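Local atomic coordinates of precorrin-2 dehydrogenase (Bacillus megaterium, PDB entry 3DFZ), a protein that catalyses the NAD(+)-dependent dehydrogenation of precorrin-2 to sirohydrochlorin, a precursor of both siroheme and anaerobically made adenosylcobalamin. Residues Thr58-Thr63 with Lys82-Glu87; Ile95-Asn100 with Gln116-Ala121. All blocks are in the same frame, centred on the assembly; numbering follows the deposited sequence.

Interaction 1 of 2, residues Thr58-Thr63 with Lys82-Glu87; sequences TVVAPT and KKVGEE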
loop_
_atom_site.group_PDB
_atom_site.type_symbol
_atom_site.label_atom_id
_atom_site.label_comp_id
_atom_site.label_asym_id
_atom_site.label_seq_id
_atom_site.Cartn_x
_atom_site.Cartn_y
_atom_site.Cartn_z
ATOM N N THR B 58 -2.116 -18.525 11.288
ATOM C CA THR B 58 -2.941 -19.156 12.317
ATOM C C THR B 58 -4.265 -18.425 12.399
ATOM O O THR B 58 -4.275 -17.219 12.531
ATOM C CB THR B 58 -2.260 -19.169 13.693
ATOM O OG1 THR B 58 -0.970 -19.792 13.584
ATOM C CG2 THR B 58 -3.116 -19.944 14.719
ATOM N N VAL B 59 -5.371 -19.165 12.289
ATOM C CA VAL B 59 -6.719 -18.607 12.317
ATOM C C VAL B 59 -7.372 -19.003 13.645
ATOM O O VAL B 59 -7.448 -20.195 13.971
ATOM C CB VAL B 59 -7.586 -19.147 11.138
ATOM C CG1 VAL B 59 -8.982 -18.522 11.150
ATOM C CG2 VAL B 59 -6.912 -18.929 9.797
ATOM N N VAL B 60 -7.811 -18.008 14.419
ATOM C CA VAL B 60 -8.398 -18.237 15.748
ATOM C C VAL B 60 -9.834 -17.741 15.763
ATOM O O VAL B 60 -10.085 -16.519 15.685
ATOM C CB VAL B 60 -7.585 -17.583 16.913
ATOM C CG1 VAL B 60 -8.106 -18.058 18.272
ATOM C CG2 VAL B 60 -6.156 -17.968 16.819
ATOM N N ALA B 61 -10.759 -18.701 15.807
ATOM C CA ALA B 61 -12.201 -18.467 15.987
ATOM C C ALA B 61 -12.863 -19.792 16.444
ATOM O O ALA B 61 -12.424 -20.868 16.028
ATOM C CB ALA B 61 -12.822 -17.975 14.706
ATOM N N PRO B 62 -13.918 -19.720 17.305
ATOM C CA PRO B 62 -14.568 -20.964 17.783
ATOM C C PRO B 62 -15.090 -21.809 16.634
ATOM O O PRO B 62 -15.088 -23.037 16.726
ATOM C CB PRO B 62 -15.717 -20.462 18.669
ATOM C CG PRO B 62 -15.898 -19.022 18.319
ATOM C CD PRO B 62 -14.553 -18.518 17.879
ATOM N N THR B 63 -15.498 -21.142 15.556
ATOM C CA THR B 63 -15.878 -21.795 14.302
ATOM C C THR B 63 -15.266 -21.031 13.120
ATOM O O THR B 63 -14.997 -19.829 13.211
ATOM C CB THR B 63 -17.432 -21.952 14.156
ATOM O OG1 THR B 63 -17.922 -22.840 15.179
ATOM C CG2 THR B 63 -17.810 -22.537 12.789
ATOM N N LYS B 82 -11.398 -21.895 18.988
ATOM C CA LYS B 82 -11.699 -21.299 20.273
ATOM C C LYS B 82 -11.742 -19.771 20.066
ATOM O O LYS B 82 -11.397 -19.264 18.987
ATOM C CB LYS B 82 -10.625 -21.677 21.305
ATOM C CG LYS B 82 -9.213 -21.224 20.954
ATOM C CD LYS B 82 -8.310 -21.293 22.170
ATOM C CE LYS B 82 -7.342 -20.113 22.195
ATOM N NZ LYS B 82 -7.071 -19.617 23.588
ATOM N N LYS B 83 -12.151 -19.043 21.103
ATOM C CA LYS B 83 -12.055 -17.601 21.080
ATOM C C LYS B 83 -10.628 -17.230 21.455
ATOM O O LYS B 83 -9.946 -17.983 22.145
ATOM C CB LYS B 83 -13.062 -16.959 22.045
ATOM C CG LYS B 83 -14.543 -17.242 21.724
ATOM C CD LYS B 83 -15.485 -16.106 22.181
ATOM C CE LYS B 83 -15.423 -15.813 23.695
ATOM N NZ LYS B 83 -16.416 -14.751 24.113
ATOM N N VAL B 84 -10.200 -16.060 20.997
ATOM C CA VAL B 84 -8.857 -15.521 21.225
ATOM C C VAL B 84 -8.610 -15.177 22.689
ATOM O O VAL B 84 -9.496 -14.685 23.389
ATOM C CB VAL B 84 -8.670 -14.234 20.405
ATOM C CG1 VAL B 84 -7.201 -14.014 20.044
ATOM C CG2 VAL B 84 -9.536 -14.301 19.162
ATOM N N GLY B 85 -7.382 -15.421 23.129
ATOM C CA GLY B 85 -6.955 -15.109 24.483
ATOM C C GLY B 85 -5.660 -14.342 24.415
ATOM O O GLY B 85 -5.143 -14.095 23.334
ATOM N N GLU B 86 -5.127 -13.970 25.567
ATOM C CA GLU B 86 -3.938 -13.120 25.623
ATOM C C GLU B 86 -2.741 -13.747 24.915
ATOM O O GLU B 86 -1.937 -13.048 24.282
ATOM C CB GLU B 86 -3.554 -12.825 27.072
ATOM C CG GLU B 86 -4.692 -12.323 27.956
ATOM C CD GLU B 86 -4.180 -11.539 29.147
ATOM O OE1 GLU B 86 -3.270 -12.049 29.848
ATOM O OE2 GLU B 86 -4.678 -10.407 29.372
ATOM N N GLU B 87 -2.640 -15.070 25.042
ATOM C CA GLU B 87 -1.489 -15.837 24.586
ATOM C C GLU B 87 -1.314 -15.753 23.066
ATOM O O GLU B 87 -0.186 -15.698 22.561
ATOM C CB GLU B 87 -1.628 -17.300 25.043
ATOM C CG GLU B 87 -1.502 -17.515 26.564
ATOM C CD GLU B 87 -0.044 -17.617 27.043
ATOM O OE1 GLU B 87 0.775 -16.719 26.731
ATOM O OE2 GLU B 87 0.280 -18.599 27.750
#
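V60 meets the loop K82-E87 through a single methyl, CG1, which packs against the extended run K82-V84. Its apolar partner there is CG2 of V84, 4.1 Å from V60 CG1, and the same methyl lies 3.6 Å from the backbone O of K82. This branch is the one anti to the backbone N (chi1 -170°), which is how it reaches both K82 O and V84. V84 also packs on V37 of strand 33-37 and V104 of helix 102-108, and so lies between the sheet and that helix. A second, more exposed apolar contact lies at P62, where the ring edge CG-CD crosses the first part of the K83 chain obliquely and CD is 4.1 Å from K83 CG.

Strand 56-60 belongs to the parallel sheet of a Rossmann-type NAD-binding domain, and A61-T63 leaves its C-terminal end, where such domains bind the dinucleotide. P62 and T63 probably contact NAD(+), as in related enzymes, which would place the loop K82-E87 beside the cofactor site.

Polar contact between the two backbones is slight. K82 N gives a weak hydrogen bond to A61 O, 3.3 Å long and bent to 131° at the hydrogen. K82 O lies 3.1 Å from P62 N, the tertiary amide nitrogen of proline, which has no hydrogen to give. The ammonium group of K82 forms a long, weak ion pair with D88.

Interaction 2 of 2, residues Ile95-Asn100 with Gln116-Ala121; sequences IVVATN and QLVNMA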
loop_
_atom_site.group_PDB
_atom_site.type_symbol
_atom_site.label_atom_id
_atom_site.label_comp_id
_atom_site.label_asym_id
_atom_site.label_seq_id
_atom_site.Cartn_x
_atom_site.Cartn_y
_atom_site.Cartn_z
ATOM N N ILE B 95 -1.377 -8.998 12.593
ATOM C CA ILE B 95 -2.678 -9.396 13.127
ATOM C C ILE B 95 -3.789 -8.809 12.279
ATOM O O ILE B 95 -3.835 -7.595 12.065
ATOM C CB ILE B 95 -2.822 -8.941 14.611
ATOM C CG1 ILE B 95 -1.875 -9.753 15.496
ATOM C CG2 ILE B 95 -4.252 -9.078 15.117
ATOM C CD1 ILE B 95 -1.993 -9.440 16.995
ATOM N N VAL B 96 -4.674 -9.669 11.793
ATOM C CA VAL B 96 -5.893 -9.234 11.134
ATOM C C VAL B 96 -7.048 -9.534 12.094
ATOM O O VAL B 96 -7.205 -10.680 12.543
ATOM C CB VAL B 96 -6.129 -9.977 9.768
ATOM C CG1 VAL B 96 -7.435 -9.503 9.103
ATOM C CG2 VAL B 96 -4.968 -9.779 8.796
ATOM N N VAL B 97 -7.836 -8.506 12.438
ATOM C CA VAL B 97 -9.048 -8.682 13.250
ATOM C C VAL B 97 -10.237 -8.638 12.288
ATOM O O VAL B 97 -10.485 -7.635 11.638
ATOM C CB VAL B 97 -9.161 -7.621 14.368
ATOM C CG1 VAL B 97 -10.383 -7.860 15.229
ATOM C CG2 VAL B 97 -7.917 -7.627 15.233
ATOM N N ALA B 98 -10.933 -9.755 12.153
ATOM C CA ALA B 98 -12.021 -9.878 11.192
ATOM C C ALA B 98 -13.152 -10.683 11.817
ATOM O O ALA B 98 -13.679 -11.619 11.207
ATOM C CB ALA B 98 -11.535 -10.539 9.921
ATOM N N THR B 99 -13.511 -10.306 13.044
ATOM C CA THR B 99 -14.621 -10.918 13.766
ATOM C C THR B 99 -15.892 -10.020 13.729
ATOM O O THR B 99 -16.004 -9.116 12.873
ATOM C CB THR B 99 -14.176 -11.307 15.213
ATOM O OG1 THR B 99 -15.248 -11.941 15.915
ATOM C CG2 THR B 99 -13.718 -10.104 15.993
ATOM N N ASN B 100 -16.842 -10.303 14.632
ATOM C CA ASN B 100 -18.064 -9.508 14.844
ATOM C C ASN B 100 -18.392 -9.233 16.327
ATOM O O ASN B 100 -19.198 -8.349 16.636
ATOM C CB ASN B 100 -19.261 -10.136 14.115
ATOM C CG ASN B 100 -19.350 -9.704 12.639
ATOM O OD1 ASN B 100 -19.036 -8.550 12.294
ATOM N ND2 ASN B 100 -19.787 -10.623 11.766
ATOM N N GLN B 116 2.808 -2.675 16.844
ATOM C CA GLN B 116 2.149 -3.930 16.397
ATOM C C GLN B 116 1.306 -3.760 15.136
ATOM O O GLN B 116 0.247 -3.113 15.178
ATOM C CB GLN B 116 1.242 -4.496 17.506
ATOM C CG GLN B 116 0.323 -5.689 17.091
ATOM C CD GLN B 116 1.094 -7.005 16.883
ATOM O OE1 GLN B 116 1.665 -7.564 17.835
ATOM N NE2 GLN B 116 1.137 -7.486 15.627
ATOM N N LEU B 117 1.748 -4.350 14.026
ATOM C CA LEU B 117 0.936 -4.350 12.814
ATOM C C LEU B 117 -0.384 -5.022 13.073
ATOM O O LEU B 117 -0.436 -6.165 13.514
ATOM C CB LEU B 117 1.631 -5.069 11.655
ATOM C CG LEU B 117 2.881 -4.477 11.019
ATOM C CD1 LEU B 117 3.093 -5.183 9.694
ATOM C CD2 LEU B 117 2.764 -2.930 10.850
ATOM N N VAL B 118 -1.458 -4.296 12.792
ATOM C CA VAL B 118 -2.790 -4.807 12.951
ATOM C C VAL B 118 -3.742 -4.176 11.948
ATOM O O VAL B 118 -3.732 -2.971 11.725
ATOM C CB VAL B 118 -3.317 -4.652 14.400
ATOM C CG1 VAL B 118 -3.322 -3.190 14.844
ATOM C CG2 VAL B 118 -4.699 -5.297 14.548
ATOM N N ASN B 119 -4.554 -5.023 11.339
ATOM C CA ASN B 119 -5.620 -4.585 10.482
ATOM C C ASN B 119 -6.939 -4.790 11.208
ATOM O O ASN B 119 -7.297 -5.905 11.576
ATOM C CB ASN B 119 -5.580 -5.350 9.153
ATOM C CG ASN B 119 -6.776 -5.049 8.278
ATOM O OD1 ASN B 119 -7.509 -5.948 7.928
ATOM N ND2 ASN B 119 -6.991 -3.777 7.947
ATOM N N MET B 120 -7.634 -3.701 11.476
ATOM C CA MET B 120 -8.916 -3.799 12.157
ATOM C C MET B 120 -9.953 -3.755 11.062
ATOM O O MET B 120 -10.509 -2.698 10.755
ATOM C CB MET B 120 -9.094 -2.645 13.144
ATOM C CG MET B 120 -8.032 -2.609 14.227
ATOM S SD MET B 120 -8.410 -3.781 15.541
ATOM C CE MET B 120 -6.993 -3.507 16.602
ATOM N N ALA B 121 -10.158 -4.912 10.438
ATOM C CA ALA B 121 -10.982 -5.037 9.238
ATOM C C ALA B 121 -12.430 -4.700 9.538
ATOM O O ALA B 121 -13.116 -4.049 8.734
ATOM C CB ALA B 121 -10.853 -6.448 8.660
#
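I95 and V118 are paired on adjacent parallel strands and put their side chains on the same face, where their CG2 methyls meet at 3.8 Å. V97, also on this face, turns its CG2 into the hollow between V118 and M120: the methyl lies 4.0 Å from V118 CG2 and 3.9 Å from M120 SD. M120, bent at chi2 (-81°), runs alongside V97 and lays its sulfur against V97 CB and CG2. I112 and helix 102-108 pack over this face. At the strand start, the Q116 side chain crosses I95 at about a right angle and sets its amide against CG1 and CD1.

That amide is held in place by polar bonds. Q116 NE2 donates almost straight to L117 O and also bonds V92 O, while I95 N reaches L117 O from the other face of the carbonyl. Further along, N119 N bonds I95 O at 2.8 Å and V97 N bonds N119 O at 2.8 Å, both nearly linear, before A121 N closes the ladder on V97 O at a poorer angle of 134°. A121 CB presses to 3.2 Å from that same V97 O.

On the face toward helix 41-50, V96 and N119 lie side by side, V96 CG1 resting 3.7 Å from N119 OD1. The buried amide is satisfied at both ends, ND2 by I129 O and OD1 by R46. Beyond the strands, A98 and A121 touch by their methyls, CB to CB 4.3 Å. A98 also packs on A43 of helix 41-50, next to what is probably the glycine-rich dinucleotide-binding turn, and A121 lies near I42, a probable NAD(+) contact. Helix 102-108 links the two strands; such parallel strands joined by a helical crossover, with the cofactor bound at their C-terminal ends, are characteristic of the Rossmann fold.

How the interactions relate
Both contacts reach the same five-stranded parallel sheet, ordered 77-80, 56-60, 33-37, 94-97, 117-120, and all four segments lie in the putative NAD(P)-binding region. Along the chain they come in series, interaction 1 closing before interaction 2 opens. Their centres are 13 Å apart and their nearest atoms about 7 Å, without touching. Strand 33-37 separates them, bonding through its backbone to 56-60 on one side and to 94-97 on the other. Interaction 1 thus joins a strand to a loop in one half of the sheet, whereas interaction 2 pairs the two strands of the other, and together they probably flank the NAD(+) site from both halves.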